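Local coordinates for protein aminoacyl-tRNA synthetase (Cryptosporidium parvum, PDB 5F9Z) that probably catalyses the ATP-dependent charging of tRNA with proline, and is captured here with halofuginone and an ATP analogue bound together, at residues E186-I191 against H269-G274; A204-K209 against R407-A412; T224-G229 against A237-T242; K436-A441 against F504-R509. One frame throughout, in Å; residues are numbered along the deposited sequence.

Interaction 1. Residues E186-I191 against H269-G274; sequences EMVDII and HQTSWG. With HFG (7-bromo-6-chloro-3-{3-[(2R,3S)-3-hydroxypiperidin-2-yl]-2-oxopropyl}quinazolin-4(3H)-one), chain E.
Ile191 is bent at its second torsion (chi2 -63°), with CG1 anti to the carbonyl carbon, and this folded shape spreads the branched side chain over one face of the Trp273 indole. Its CD1 sits 3.6 Å from the centroid of the six-membered ring and 6° off the ring normal, a well-formed CH-pi contact. CG2 rests at the ring fusion, 3.5 Å from Trp273 CD2, while CG1 lies over the middle. A turn earlier, Met187 sets CG anti to its backbone nitrogen and then bends, bringing CE obliquely to within 3.5 Å of Trp273 CZ2. The Val188 and Thr271 side chains lie alongside one another, pointing opposite ways, with Val188 CG2 3.7 Å from Thr271 CG2.

The indole also has a polar hold along its own strand: Trp273 NE1 donates to Thr271 OG1 at 3.1 Å, with the oxygen in the ring plane, and that hydroxyl bonds onward to Thr176. Helix and strand run nearly parallel, their segment axes 13° apart, as the helix covers the antiparallel sheet of the class II synthetase core. The reverse side of this strand faces halofuginone, where Trp273 O lies 3.6 Å from the inhibitor's C5'. The chemistry thus divides: the helix meets the strand almost wholly through carbon, while the buried N-H is satisfied within the strand, so that bond and packing together fix the ring's tilt beneath the pocket.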
# COMPACT_ATOMS: atom_id res chain seq x y z
N GLU A 186 6.28 9.52 -19.98
CA GLU A 186 4.85 9.24 -20.03
C GLU A 186 4.53 7.89 -19.38
O GLU A 186 3.48 7.75 -18.75
CB GLU A 186 4.36 9.27 -21.47
CG GLU A 186 4.41 10.65 -22.11
CD GLU A 186 4.24 10.60 -23.62
OE1 GLU A 186 4.21 9.49 -24.18
OE2 GLU A 186 4.15 11.68 -24.24
N MET A 187 5.43 6.91 -19.53
CA MET A 187 5.24 5.64 -18.85
C MET A 187 5.38 5.79 -17.34
O MET A 187 4.68 5.12 -16.57
CB MET A 187 6.24 4.61 -19.38
CG MET A 187 6.06 3.21 -18.82
SD MET A 187 4.54 2.43 -19.38
CE MET A 187 4.59 0.90 -18.46
N VAL A 188 6.29 6.67 -16.89
CA VAL A 188 6.46 6.91 -15.46
C VAL A 188 5.19 7.50 -14.86
O VAL A 188 4.70 7.05 -13.82
CB VAL A 188 7.68 7.82 -15.21
CG1 VAL A 188 7.79 8.15 -13.73
CG2 VAL A 188 8.95 7.16 -15.71
N ASP A 189 4.63 8.52 -15.52
CA ASP A 189 3.42 9.15 -15.02
C ASP A 189 2.22 8.21 -15.10
O ASP A 189 1.34 8.26 -14.23
CB ASP A 189 3.13 10.43 -15.81
CG ASP A 189 4.21 11.48 -15.63
OD1 ASP A 189 4.82 11.52 -14.54
OD2 ASP A 189 4.45 12.25 -16.57
N ILE A 190 2.16 7.36 -16.12
CA ILE A 190 1.05 6.42 -16.25
C ILE A 190 1.04 5.45 -15.08
O ILE A 190 -0.01 5.19 -14.48
CB ILE A 190 1.13 5.69 -17.61
CG1 ILE A 190 0.58 6.57 -18.73
CG2 ILE A 190 0.38 4.36 -17.54
CD1 ILE A 190 0.77 5.99 -20.11
N ILE A 191 2.21 4.90 -14.74
CA ILE A 191 2.28 3.93 -13.66
C ILE A 191 2.00 4.60 -12.32
O ILE A 191 1.34 4.03 -11.45
CB ILE A 191 3.65 3.22 -13.66
CG1 ILE A 191 3.82 2.42 -14.95
CG2 ILE A 191 3.78 2.32 -12.46
CD1 ILE A 191 2.82 1.29 -15.10
N HIS A 269 15.85 4.46 -23.22
CA HIS A 269 15.28 5.28 -22.15
C HIS A 269 14.38 4.38 -21.31
O HIS A 269 13.29 4.00 -21.75
CB HIS A 269 14.51 6.46 -22.73
CG HIS A 269 15.30 7.27 -23.72
ND1 HIS A 269 15.92 8.46 -23.38
CD2 HIS A 269 15.58 7.06 -25.02
CE1 HIS A 269 16.54 8.94 -24.44
NE2 HIS A 269 16.35 8.11 -25.45
N GLN A 270 14.84 4.05 -20.11
CA GLN A 270 14.21 3.03 -19.29
C GLN A 270 13.42 3.64 -18.14
O GLN A 270 13.66 4.77 -17.71
CB GLN A 270 15.25 2.06 -18.72
CG GLN A 270 16.03 1.29 -19.78
CD GLN A 270 17.12 0.44 -19.18
OE1 GLN A 270 18.28 0.84 -19.14
NE2 GLN A 270 16.76 -0.75 -18.71
N THR A 271 12.45 2.86 -17.65
CA THR A 271 11.70 3.18 -16.45
C THR A 271 11.65 1.94 -15.56
O THR A 271 11.79 0.81 -16.04
CB THR A 271 10.26 3.64 -16.74
OG1 THR A 271 9.43 2.50 -16.99
CG2 THR A 271 10.22 4.55 -17.96
N SER A 272 11.44 2.15 -14.27
CA SER A 272 11.22 1.06 -13.34
C SER A 272 10.32 1.54 -12.22
O SER A 272 10.39 2.70 -11.81
CB SER A 272 12.53 0.50 -12.77
OG SER A 272 13.04 1.33 -11.74
N TRP A 273 9.47 0.64 -11.73
CA TRP A 273 8.44 0.99 -10.78
C TRP A 273 8.08 -0.24 -9.95
O TRP A 273 8.16 -1.37 -10.43
CB TRP A 273 7.19 1.54 -11.49
CG TRP A 273 7.09 1.12 -12.94
CD1 TRP A 273 7.75 1.67 -14.00
CD2 TRP A 273 6.27 0.07 -13.47
NE1 TRP A 273 7.40 1.02 -15.16
CE2 TRP A 273 6.49 0.04 -14.86
CE3 TRP A 273 5.37 -0.83 -12.91
CZ2 TRP A 273 5.84 -0.87 -15.70
CZ3 TRP A 273 4.73 -1.74 -13.74
CH2 TRP A 273 4.97 -1.75 -15.12
N GLY A 274 7.71 -0.01 -8.70
CA GLY A 274 7.47 -1.10 -7.77
C GLY A 274 6.41 -0.78 -6.75
O GLY A 274 6.25 0.37 -6.33
O4' HFG E . 14.99 -1.21 -6.21
C21 HFG E . 15.21 -0.05 -6.35
C3' HFG E . 14.64 0.71 -7.57
C2' HFG E . 13.48 -0.02 -8.25
N1' HFG E . 13.89 -1.30 -8.67
C6' HFG E . 12.76 -2.16 -8.88
C5' HFG E . 11.45 -1.38 -9.04
C4' HFG E . 11.14 -0.60 -7.87
C39 HFG E . 12.31 -0.11 -7.26
O7' HFG E . 12.05 1.29 -6.71
C1' HFG E . 16.12 0.77 -5.25
N3 HFG E . 16.88 -0.23 -4.38
C4 HFG E . 17.92 -0.97 -4.93
O11 HFG E . 18.22 -0.82 -6.12
C10 HFG E . 18.60 -1.86 -4.16
C5 HFG E . 19.69 -2.65 -4.70
C2 HFG E . 16.56 -0.38 -3.12
N1 HFG E . 17.21 -1.25 -2.32
C9 HFG E . 18.23 -2.00 -2.84
C8 HFG E . 18.91 -2.90 -2.01
C7 HFG E . 19.98 -3.67 -2.54
BR1 HFG E . 20.92 -4.94 -1.39
C6 HFG E . 20.35 -3.54 -3.89
CL1 HFG E . 21.68 -4.50 -4.54

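Interaction 2. Residues A204-K209 against R407-A412; sequences ATPVVK and RLLFKA
Leu408 opens the contact with its CB, 3.9 Å from Ala204 CB; beyond that atom the side chain turns to His287 and Val294. Leu409 comes next and makes the most varied approach. Its CB is 4.0 Å from Ala204 CB, and its CA directs a C-H toward Ala204 O over 3.6 Å, with an angle of 148° at the hydrogen. Because CG stands anti to the backbone nitrogen (chi1 178°), the branch reaches forward along the loop, and CD1 settles 3.6 Å from that same Ala204 O and close to the Thr205 and Pro206 nitrogens. The small Ala204 side chain is consistent with the close approach of the backbones, Ala204 CA and Leu409 CA being 4.4 Å apart.

A turn further on, Ala412 meets the proline ring: its CB lies 3.6 Å from Pro206 CD, and its carbonyl O lies 3.5 Å from Pro206 CG. Nearby, Pro206 O accepts a bond from Gln416, and Val207 N is bonded to Glu200. Ala204, with positive phi (56°), is the first residue to leave the helical conformation after helix 181-202, and the chain changes course beside helix 393-417. The arrangement is a helix-terminating turn of the class II catalytic core packed on that long helix.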
# COMPACT_ATOMS: atom_id res chain seq x y z
N ALA A 204 -8.80 2.62 -0.64
CA ALA A 204 -9.41 3.78 0.02
C ALA A 204 -8.40 4.55 0.86
O ALA A 204 -8.75 5.18 1.86
CB ALA A 204 -10.62 3.37 0.86
N THR A 205 -7.13 4.50 0.47
CA THR A 205 -6.05 5.12 1.22
C THR A 205 -5.54 6.35 0.48
O THR A 205 -5.09 6.22 -0.67
CB THR A 205 -4.91 4.12 1.44
OG1 THR A 205 -5.42 2.95 2.08
CG2 THR A 205 -3.83 4.74 2.32
N PRO A 206 -5.60 7.53 1.08
CA PRO A 206 -5.14 8.73 0.37
C PRO A 206 -3.63 8.79 0.29
O PRO A 206 -2.92 8.46 1.25
CB PRO A 206 -5.70 9.88 1.22
CG PRO A 206 -5.77 9.31 2.59
CD PRO A 206 -6.11 7.85 2.43
N VAL A 207 -3.12 9.21 -0.87
CA VAL A 207 -1.70 9.38 -1.10
C VAL A 207 -1.48 10.69 -1.84
O VAL A 207 -2.40 11.24 -2.47
CB VAL A 207 -1.07 8.21 -1.90
CG1 VAL A 207 -1.13 6.92 -1.08
CG2 VAL A 207 -1.78 8.04 -3.23
N VAL A 208 -0.26 11.20 -1.77
CA VAL A 208 0.12 12.46 -2.40
C VAL A 208 1.10 12.14 -3.52
O VAL A 208 2.21 11.65 -3.28
CB VAL A 208 0.74 13.44 -1.39
CG1 VAL A 208 1.19 14.71 -2.09
CG2 VAL A 208 -0.26 13.76 -0.29
N LYS A 209 0.69 12.43 -4.76
CA LYS A 209 1.57 12.26 -5.90
C LYS A 209 2.57 13.40 -5.97
O LYS A 209 2.22 14.57 -5.77
CB LYS A 209 0.76 12.19 -7.20
CG LYS A 209 -0.09 10.93 -7.32
CD LYS A 209 -0.79 10.84 -8.67
CE LYS A 209 -1.92 11.84 -8.78
NZ LYS A 209 -2.82 11.51 -9.92
N ARG A 407 -16.95 6.34 1.93
CA ARG A 407 -16.85 6.91 3.27
C ARG A 407 -15.46 6.70 3.86
O ARG A 407 -14.93 7.59 4.53
CB ARG A 407 -17.92 6.30 4.17
CG ARG A 407 -17.85 6.77 5.62
CD ARG A 407 -19.01 6.23 6.45
NE ARG A 407 -19.07 4.77 6.44
CZ ARG A 407 -19.93 4.06 5.73
NH1 ARG A 407 -20.83 4.66 4.96
NH2 ARG A 407 -19.91 2.73 5.79
N LEU A 408 -14.86 5.53 3.62
CA LEU A 408 -13.51 5.28 4.13
C LEU A 408 -12.50 6.24 3.50
O LEU A 408 -11.66 6.82 4.20
CB LEU A 408 -13.10 3.83 3.86
CG LEU A 408 -13.77 2.74 4.69
CD1 LEU A 408 -13.12 1.40 4.38
CD2 LEU A 408 -13.68 3.05 6.17
N LEU A 409 -12.57 6.41 2.18
CA LEU A 409 -11.63 7.30 1.51
C LEU A 409 -11.85 8.75 1.91
O LEU A 409 -10.88 9.50 2.10
CB LEU A 409 -11.75 7.14 -0.01
CG LEU A 409 -10.84 8.04 -0.85
CD1 LEU A 409 -9.38 7.83 -0.48
CD2 LEU A 409 -11.07 7.80 -2.34
N PHE A 410 -13.11 9.17 2.06
CA PHE A 410 -13.40 10.55 2.42
C PHE A 410 -12.92 10.86 3.84
O PHE A 410 -12.31 11.91 4.08
CB PHE A 410 -14.89 10.83 2.28
CG PHE A 410 -15.26 12.28 2.46
CD1 PHE A 410 -15.58 12.78 3.71
CD2 PHE A 410 -15.27 13.15 1.38
CE1 PHE A 410 -15.92 14.11 3.88
CE2 PHE A 410 -15.60 14.48 1.54
CZ PHE A 410 -15.93 14.96 2.79
N LYS A 411 -13.20 9.96 4.79
CA LYS A 411 -12.78 10.20 6.17
C LYS A 411 -11.26 10.11 6.30
O LYS A 411 -10.65 10.88 7.05
CB LYS A 411 -13.45 9.20 7.11
CG LYS A 411 -14.95 9.42 7.27
CD LYS A 411 -15.54 8.42 8.26
CE LYS A 411 -14.88 8.54 9.62
NZ LYS A 411 -15.43 7.55 10.59
N ALA A 412 -10.63 9.18 5.58
CA ALA A 412 -9.18 9.10 5.59
C ALA A 412 -8.56 10.33 4.93
O ALA A 412 -7.44 10.73 5.29
CB ALA A 412 -8.71 7.83 4.89

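Interaction 3. Residues T224-G229 against A237-T242; sequences TKSIEG and AVQAAT. With ANP (phosphoaminophosphonic acid-adenylate ester), chain D.
Glu228 OE1 is gripped by Ser226 OG, which donates to it over 2.8 Å, and by Lys212 in a salt bridge, while it also lies 3.3 Å from Gln239 CG across the strands. The serine hydroxyl arrives on the anti side of the carboxylate, 16° out of its plane. A chain turned at chi2 brings the Glu228 carboxylate back over the neighbouring strand, where its plane stands 60° from the Gln239 amide. That amide shares in the crowding, with NE2 3.4 Å from Ser226 CB.

Backbone bonds join the two strands of this beta hairpin, part of the antiparallel sheet that carries the active site of class II synthetases. Gly229 and Val238 bond reciprocally, and Ala240 N donates to Ile227 O at 2.7 Å, nearly in line with the carbonyl. The register then slips by one residue at a beta bulge: Ala240 and Ala241 both stand opposite Ile227, whose own N-H makes only a weak bond to Ala241 O. Ile227 fills the bulge from the other face of the sheet, its CG1 3.6 Å from Ala240 CB and its CD1 3.7 Å from Ala241 CB.

Just before the bulge, Gln239 O accepts the ribose O2' of the ATP analogue in a short 2.5 Å bond and is also bonded by Arg278. Thr242 CG2 packs against the nucleotide's C5' at 3.6 Å, and the same threonine touches halofuginone.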
# COMPACT_ATOMS: atom_id res chain seq x y z
N THR A 224 12.65 10.42 -9.94
CA THR A 224 11.91 9.46 -9.14
C THR A 224 10.62 10.11 -8.66
O THR A 224 10.66 11.03 -7.83
CB THR A 224 12.73 8.96 -7.95
OG1 THR A 224 13.85 8.20 -8.43
CG2 THR A 224 11.88 8.08 -7.04
N LYS A 225 9.49 9.66 -9.19
CA LYS A 225 8.18 10.08 -8.72
C LYS A 225 7.61 9.02 -7.79
O LYS A 225 7.92 7.83 -7.91
CB LYS A 225 7.24 10.33 -9.90
CG LYS A 225 7.72 11.41 -10.85
CD LYS A 225 6.69 11.75 -11.90
CE LYS A 225 7.14 12.93 -12.75
NZ LYS A 225 6.11 13.32 -13.75
N SER A 226 6.78 9.46 -6.85
CA SER A 226 6.28 8.56 -5.83
C SER A 226 4.92 9.03 -5.35
O SER A 226 4.47 10.14 -5.65
CB SER A 226 7.25 8.46 -4.64
OG SER A 226 7.28 9.67 -3.92
N ILE A 227 4.26 8.16 -4.59
CA ILE A 227 3.06 8.50 -3.83
C ILE A 227 3.40 8.32 -2.36
O ILE A 227 3.86 7.25 -1.94
CB ILE A 227 1.86 7.63 -4.24
CG1 ILE A 227 2.27 6.17 -4.41
CG2 ILE A 227 1.23 8.14 -5.52
CD1 ILE A 227 1.10 5.23 -4.64
N GLU A 228 3.19 9.38 -1.58
CA GLU A 228 3.54 9.38 -0.16
C GLU A 228 2.28 9.21 0.68
O GLU A 228 1.31 9.96 0.52
CB GLU A 228 4.26 10.67 0.22
CG GLU A 228 5.58 10.90 -0.50
CD GLU A 228 6.61 9.84 -0.20
OE1 GLU A 228 7.09 9.18 -1.15
OE2 GLU A 228 6.95 9.66 0.99
N GLY A 229 2.30 8.22 1.57
CA GLY A 229 1.26 8.05 2.56
C GLY A 229 1.69 8.64 3.90
O GLY A 229 2.80 9.13 4.08
N ALA A 237 5.42 9.59 7.76
CA ALA A 237 5.02 9.30 6.40
C ALA A 237 5.52 7.92 5.99
O ALA A 237 6.35 7.30 6.66
CB ALA A 237 5.55 10.37 5.45
N VAL A 238 5.01 7.44 4.86
CA VAL A 238 5.41 6.14 4.34
C VAL A 238 5.26 6.14 2.83
O VAL A 238 4.17 6.40 2.30
CB VAL A 238 4.59 5.00 5.00
CG1 VAL A 238 3.10 5.30 4.95
CG2 VAL A 238 4.91 3.67 4.34
N GLN A 239 6.35 5.89 2.12
CA GLN A 239 6.33 5.90 0.66
C GLN A 239 5.47 4.74 0.17
O GLN A 239 5.82 3.57 0.36
CB GLN A 239 7.75 5.82 0.10
CG GLN A 239 7.81 5.95 -1.41
CD GLN A 239 9.21 6.24 -1.91
OE1 GLN A 239 10.12 6.50 -1.12
NE2 GLN A 239 9.39 6.20 -3.23
N ALA A 240 4.35 5.07 -0.47
CA ALA A 240 3.38 4.06 -0.86
C ALA A 240 3.84 3.25 -2.07
O ALA A 240 3.62 2.04 -2.13
CB ALA A 240 2.03 4.72 -1.13
N ALA A 241 4.47 3.92 -3.03
CA ALA A 241 5.01 3.26 -4.22
C ALA A 241 6.00 4.21 -4.86
O ALA A 241 6.23 5.32 -4.37
CB ALA A 241 3.89 2.86 -5.19
N THR A 242 6.60 3.78 -5.97
CA THR A 242 7.61 4.59 -6.63
C THR A 242 7.65 4.26 -8.11
O THR A 242 7.37 3.13 -8.53
CB THR A 242 9.00 4.38 -6.00
OG1 THR A 242 9.95 5.23 -6.66
CG2 THR A 242 9.43 2.94 -6.14
PG ANP D . 13.51 2.59 1.74
O1G ANP D . 14.64 3.52 2.05
O2G ANP D . 12.34 2.84 2.77
O3G ANP D . 13.99 1.09 1.88
PB ANP D . 13.52 1.80 -0.96
O1B ANP D . 14.38 2.54 -2.02
O2B ANP D . 14.35 0.75 -0.29
N3B ANP D . 12.95 2.90 0.17
PA ANP D . 12.35 0.60 -3.13
O1A ANP D . 13.53 -0.26 -3.35
O2A ANP D . 12.28 1.83 -4.05
O3A ANP D . 12.29 1.14 -1.64
O5' ANP D . 11.06 -0.31 -3.30
C5' ANP D . 9.85 0.20 -3.90
C4' ANP D . 8.81 0.41 -2.83
O4' ANP D . 8.72 -0.78 -2.02
C3' ANP D . 9.11 1.53 -1.85
O3' ANP D . 8.63 2.78 -2.35
C2' ANP D . 8.35 1.10 -0.59
O2' ANP D . 7.00 1.56 -0.61
C1' ANP D . 8.39 -0.44 -0.68
N9 ANP D . 9.36 -1.07 0.20
C8 ANP D . 10.69 -0.77 0.31
N7 ANP D . 11.33 -1.52 1.18
C5 ANP D . 10.35 -2.37 1.67
C6 ANP D . 10.39 -3.40 2.63
N6 ANP D . 11.49 -3.76 3.29
N1 ANP D . 9.23 -4.05 2.89
C2 ANP D . 8.13 -3.69 2.23
N3 ANP D . 7.98 -2.74 1.31
C4 ANP D . 9.13 -2.11 1.07

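Interaction 4. Residues K436-A441 against F504-R509; sequences KKMVIA and FTLFGR
Ile440 reaches three residues of the opposite strand through successive atoms. Its CB lies 4.3 Å from CD1 of Leu506, the residue paired with Ile440 in a non-hydrogen-bonded pair. CG1, anti to the backbone nitrogen (chi1 176°), turns toward Phe504 and comes 3.9 Å from its CB. CD1 closes further, to 3.6 Å from the same Phe504 CB and 3.7 Å from Thr505 C, and the aliphatic chain crosses the phenylalanine at about a right angle. On this face Met438 continues the apolar row, its SD 3.8 Å from Leu506 CD2.

The backbones are stitched by two antiparallel hydrogen-bonded pairs. Val439 N gives Phe507 O a nearly straight bond of 2.9 Å, and Ala441 and Thr505 bond each other in both directions. Beyond the strands, a water accepts from Arg509 N at 2.7 Å and may give a weak bond to Lys437 O. The opposite face carries Val439 and Phe507, whose ring meets Trp443 edge-to-face and lies about 8 Å from the zinc ion.

In the C-terminal domain, strand 438-443 lies between the parallel strand 420-422 and strand 503-508, which has strand 475-480 along its far edge; helix 429-434 touches Val439 through Thr432.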
# COMPACT_ATOMS: atom_id res chain seq x y z
N LYS A 436 3.07 15.41 15.42
CA LYS A 436 2.87 14.23 14.58
C LYS A 436 2.17 14.61 13.27
O LYS A 436 1.15 14.04 12.90
CB LYS A 436 2.10 13.14 15.33
N LYS A 437 2.75 15.58 12.57
CA LYS A 437 2.17 16.10 11.34
C LYS A 437 3.27 16.40 10.33
O LYS A 437 4.45 16.52 10.68
CB LYS A 437 1.33 17.35 11.59
CG LYS A 437 -0.00 17.08 12.27
CD LYS A 437 -0.77 18.36 12.53
CE LYS A 437 -2.16 18.05 13.05
NZ LYS A 437 -2.12 17.13 14.22
N MET A 438 2.87 16.53 9.07
CA MET A 438 3.78 16.87 7.99
C MET A 438 3.84 18.38 7.80
O MET A 438 3.02 19.14 8.32
CB MET A 438 3.35 16.19 6.69
CG MET A 438 3.51 14.68 6.69
SD MET A 438 2.84 13.92 5.20
CE MET A 438 1.09 14.24 5.41
N VAL A 439 4.84 18.82 7.03
CA VAL A 439 5.07 20.23 6.76
C VAL A 439 5.09 20.44 5.25
O VAL A 439 5.79 19.71 4.53
CB VAL A 439 6.39 20.72 7.39
CG1 VAL A 439 6.73 22.12 6.89
CG2 VAL A 439 6.29 20.70 8.90
N ILE A 440 4.32 21.41 4.78
CA ILE A 440 4.37 21.86 3.39
C ILE A 440 4.95 23.27 3.40
O ILE A 440 4.32 24.21 3.92
CB ILE A 440 2.98 21.80 2.72
CG1 ILE A 440 3.04 22.37 1.30
CG2 ILE A 440 1.91 22.48 3.57
CD1 ILE A 440 3.58 21.39 0.28
N ALA A 441 6.15 23.43 2.86
CA ALA A 441 6.91 24.65 3.05
C ALA A 441 7.51 25.13 1.73
O ALA A 441 7.78 24.32 0.84
CB ALA A 441 8.04 24.43 4.07
N PHE A 504 6.48 24.41 -3.40
CA PHE A 504 6.25 23.92 -2.05
C PHE A 504 6.51 22.42 -2.01
O PHE A 504 6.12 21.69 -2.92
CB PHE A 504 4.82 24.22 -1.59
CG PHE A 504 4.57 25.67 -1.26
CD1 PHE A 504 4.42 26.61 -2.27
CD2 PHE A 504 4.47 26.09 0.05
CE1 PHE A 504 4.19 27.94 -1.97
CE2 PHE A 504 4.24 27.41 0.36
CZ PHE A 504 4.10 28.34 -0.65
N THR A 505 7.18 21.97 -0.95
CA THR A 505 7.58 20.58 -0.81
C THR A 505 7.04 20.02 0.50
O THR A 505 7.05 20.69 1.53
CB THR A 505 9.11 20.44 -0.86
OG1 THR A 505 9.59 20.84 -2.15
CG2 THR A 505 9.54 19.00 -0.60
N LEU A 506 6.55 18.78 0.44
CA LEU A 506 6.02 18.10 1.62
C LEU A 506 7.17 17.51 2.43
O LEU A 506 7.94 16.68 1.91
CB LEU A 506 5.04 17.01 1.19
CG LEU A 506 4.13 16.42 2.27
CD1 LEU A 506 3.24 17.50 2.87
CD2 LEU A 506 3.30 15.28 1.70
N PHE A 507 7.29 17.92 3.68
CA PHE A 507 8.34 17.45 4.58
C PHE A 507 7.73 16.66 5.73
O PHE A 507 6.53 16.74 6.01
CB PHE A 507 9.15 18.63 5.14
CG PHE A 507 10.08 19.25 4.15
CD1 PHE A 507 9.65 20.29 3.34
CD2 PHE A 507 11.39 18.82 4.03
CE1 PHE A 507 10.51 20.88 2.42
CE2 PHE A 507 12.25 19.40 3.12
CZ PHE A 507 11.81 20.43 2.32
N GLY A 508 8.58 15.89 6.40
CA GLY A 508 8.16 15.15 7.57
C GLY A 508 9.07 13.97 7.82
O GLY A 508 9.93 13.62 7.02
N ARG A 509 8.86 13.36 8.99
CA ARG A 509 9.54 12.11 9.32
C ARG A 509 8.81 10.94 8.67
O ARG A 509 7.58 10.95 8.54
CB ARG A 509 9.59 11.93 10.84
CG ARG A 509 10.20 13.11 11.59
CD ARG A 509 10.36 12.80 13.08
NE ARG A 509 11.02 13.88 13.80
CZ ARG A 509 10.40 14.75 14.59
NH1 ARG A 509 9.09 14.67 14.77
NH2 ARG A 509 11.09 15.70 15.21
O HOH W 1 6.45 13.76 10.21

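Overall arrangement
All four contacts are buried, yet their chemistry follows their place in the fold. Interactions 3 and 4 pair antiparallel strands through backbone bonds, one bulged beside the nucleotide, the other regular and nearer the zinc site; interactions 1 and 2 pack helices mainly through carbon contacts, with one CA-H...O contact in interaction 2, and bury about half as much surface. Interactions 1 and 3 share the catalytic core: Asp189 forms a salt bridge with Lys225, and Gly274 N probably bonds Thr242 O between neighbouring strands. Interaction 2 adjoins interaction 3 where Val208 O probably accepts Glu228 N. Although interaction 4 belongs to the C-terminal domain, Arg509 O probably receives Ala237 N, tying that domain to the hairpin.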